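Surface-associated protein CshB (Streptococcus gordonii, PDB 6YZG) is a cell-wall-anchored surface adhesin that probably binds host fibronectin, here represented by a fragment containing its non-repetitive domain 2. Local coordinates at residues A[44-49]-A[208-213]. Residues are numbered along the deposited sequence; the frame is centred on the assembly and turned at random.
Sequences PFNSTE and YKYLSP
Phe45 turns the edge of its ring onto a face of Tyr210, a T-shaped pair with centroids 5.0 Å apart and planes at 72°. Phe45 CD2 sits almost over the centre of the tyrosine ring, 3.8 Å from Tyr210 CD1, while Phe45 CB packs on the phenol end, 3.6 Å from Tyr210 CZ; the two side chains thus run past each other in opposite directions. With CG anti to the backbone N (chi1 -170°), the Phe45 ring extends back along Tyr210 toward Lys209, whose O lies near the ring plane, 3.9 Å from Phe45 CE2. The Tyr210 hydroxyl reaches Asn46: it accepts a weak, bent bond from the backbone, Asn46 N to Tyr210 OH at 3.3 Å and 127°, and lies 3.1 Å from Asn46 OD1. Its stronger partner is Asn120 OD1, and Asn120 ND2 in turn bonds Asn46 OD1, so one amide from strand 119-131 ties both buried polar ends together. The 3-10 turn holding Phe45 is fastened from within. Pro44 O accepts from both Ser47 N and Ser47 OG; Phe45 O accepts from Thr48 N and, at 2.8 Å, from Thr48 OG1. Thr48 OG1 also stands above the rim of one face of the Phe45 ring and, as N-cap, bonds Tyr51 N. Farther out, Ile155 of strand 153-158 touches both side chains, Arg54 bonds Lys209 O, and Tyr249 of the second subunit meets Phe45 edge-to-face. The arrangement is a buried aromatic join between two loops of the CshA-type non-repetitive domain 2, linking the lead-in to helix 49-55 with the connection between helix 198-201 and strand 224-229, at the subunit interface.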
loop_
_atom_site.group_PDB
_atom_site.type_symbol
_atom_site.label_atom_id
_atom_site.label_comp_id
_atom_site.label_asym_id
_atom_site.label_seq_id
_atom_site.Cartn_x
_atom_site.Cartn_y
_atom_site.Cartn_z
ATOM N N PRO A 44 -6.941 22.488 -10.250
ATOM C CA PRO A 44 -6.932 21.680 -9.032
ATOM C C PRO A 44 -7.993 22.083 -7.991
ATOM O O PRO A 44 -8.721 23.033 -8.147
ATOM C CB PRO A 44 -5.534 21.930 -8.487
ATOM C CG PRO A 44 -5.294 23.387 -8.860
ATOM C CD PRO A 44 -5.839 23.484 -10.282
ATOM N N PHE A 45 -8.144 21.219 -7.004
ATOM C CA PHE A 45 -9.285 21.307 -6.060
ATOM C C PHE A 45 -9.246 22.645 -5.282
ATOM O O PHE A 45 -10.317 23.155 -4.928
ATOM C CB PHE A 45 -9.285 20.129 -5.109
ATOM C CG PHE A 45 -10.504 19.970 -4.249
ATOM C CD1 PHE A 45 -11.734 19.633 -4.795
ATOM C CD2 PHE A 45 -10.408 20.206 -2.898
ATOM C CE1 PHE A 45 -12.811 19.474 -3.942
ATOM C CE2 PHE A 45 -11.507 20.074 -2.051
ATOM C CZ PHE A 45 -12.700 19.697 -2.600
ATOM N N ASN A 46 -8.087 23.195 -5.029
ATOM C CA ASN A 46 -7.927 24.492 -4.289
ATOM C C ASN A 46 -8.457 25.657 -5.121
ATOM O O ASN A 46 -8.508 26.776 -4.577
ATOM C CB ASN A 46 -6.473 24.681 -3.884
ATOM C CG ASN A 46 -5.479 24.607 -5.015
ATOM O OD1 ASN A 46 -5.448 23.605 -5.707
ATOM N ND2 ASN A 46 -4.589 25.585 -5.218
ATOM N N SER A 47 -8.889 25.447 -6.345
ATOM C CA SER A 47 -9.557 26.463 -7.183
ATOM C C SER A 47 -11.065 26.373 -7.141
ATOM O O SER A 47 -11.710 27.217 -7.837
ATOM C CB SER A 47 -9.117 26.395 -8.627
ATOM O OG SER A 47 -9.646 25.273 -9.305
ATOM N N THR A 48 -11.618 25.378 -6.473
ATOM C CA THR A 48 -13.085 25.156 -6.550
ATOM C C THR A 48 -13.882 25.932 -5.497
ATOM O O THR A 48 -13.363 26.252 -4.485
ATOM C CB THR A 48 -13.439 23.667 -6.406
ATOM O OG1 THR A 48 -13.087 23.210 -5.098
ATOM C CG2 THR A 48 -12.745 22.801 -7.430
ATOM N N GLU A 49 -15.157 26.150 -5.786
ATOM C CA GLU A 49 -16.079 26.788 -4.812
ATOM C C GLU A 49 -16.266 25.853 -3.612
ATOM O O GLU A 49 -16.474 26.329 -2.566
ATOM C CB GLU A 49 -17.429 27.103 -5.453
ATOM C CG GLU A 49 -17.317 28.141 -6.529
ATOM C CD GLU A 49 -17.378 29.597 -6.125
ATOM O OE1 GLU A 49 -17.768 29.889 -5.007
ATOM O OE2 GLU A 49 -17.089 30.441 -6.996
ATOM N N TYR A 208 -5.778 19.867 4.914
ATOM C CA TYR A 208 -6.805 19.316 5.820
ATOM C C TYR A 208 -8.193 19.567 5.231
ATOM O O TYR A 208 -9.140 18.788 5.569
ATOM C CB TYR A 208 -6.710 19.925 7.219
ATOM C CG TYR A 208 -5.391 19.640 7.844
ATOM C CD1 TYR A 208 -4.987 18.344 8.114
ATOM C CD2 TYR A 208 -4.550 20.690 8.188
ATOM C CE1 TYR A 208 -3.756 18.082 8.726
ATOM C CE2 TYR A 208 -3.300 20.438 8.721
ATOM C CZ TYR A 208 -2.903 19.139 8.997
ATOM O OH TYR A 208 -1.654 18.942 9.550
ATOM N N LYS A 209 -8.350 20.579 4.405
ATOM C CA LYS A 209 -9.659 20.884 3.769
ATOM C C LYS A 209 -9.759 20.172 2.404
ATOM O O LYS A 209 -10.774 20.374 1.730
ATOM C CB LYS A 209 -9.977 22.373 3.718
ATOM C CG LYS A 209 -10.070 22.989 5.116
ATOM C CD LYS A 209 -11.033 22.221 6.017
ATOM C CE LYS A 209 -11.126 22.739 7.449
ATOM N NZ LYS A 209 -11.714 24.094 7.495
ATOM N N TYR A 210 -8.822 19.331 1.996
ATOM C CA TYR A 210 -9.058 18.302 0.937
ATOM C C TYR A 210 -9.801 17.130 1.554
ATOM O O TYR A 210 -10.406 16.376 0.801
ATOM C CB TYR A 210 -7.754 17.868 0.283
ATOM C CG TYR A 210 -7.279 18.725 -0.860
ATOM C CD1 TYR A 210 -7.220 20.107 -0.785
ATOM C CD2 TYR A 210 -6.866 18.144 -2.043
ATOM C CE1 TYR A 210 -6.782 20.853 -1.853
ATOM C CE2 TYR A 210 -6.399 18.878 -3.114
ATOM C CZ TYR A 210 -6.373 20.243 -3.034
ATOM O OH TYR A 210 -5.865 21.028 -4.048
ATOM N N LEU A 211 -9.667 16.857 2.847
ATOM C CA LEU A 211 -10.273 15.691 3.475
ATOM C C LEU A 211 -11.775 15.819 3.475
ATOM O O LEU A 211 -12.327 16.932 3.513
ATOM C CB LEU A 211 -9.688 15.557 4.878
ATOM C CG LEU A 211 -8.180 15.366 4.955
ATOM C CD1 LEU A 211 -7.760 15.127 6.399
ATOM C CD2 LEU A 211 -7.704 14.324 3.993
ATOM N N SER A 212 -12.449 14.681 3.448
ATOM C CA SER A 212 -13.926 14.691 3.496
ATOM C C SER A 212 -14.417 15.263 4.811
ATOM O O SER A 212 -13.949 14.886 5.889
ATOM C CB SER A 212 -14.479 13.310 3.308
ATOM O OG SER A 212 -15.903 13.397 3.233
ATOM N N PRO A 213 -15.436 16.099 4.787
ATOM C CA PRO A 213 -16.149 16.485 6.020
ATOM C C PRO A 213 -16.840 15.300 6.678
ATOM O O PRO A 213 -17.077 15.298 7.866
ATOM C CB PRO A 213 -17.234 17.437 5.474
ATOM C CG PRO A 213 -16.705 17.998 4.243
ATOM C CD PRO A 213 -15.889 16.881 3.634
#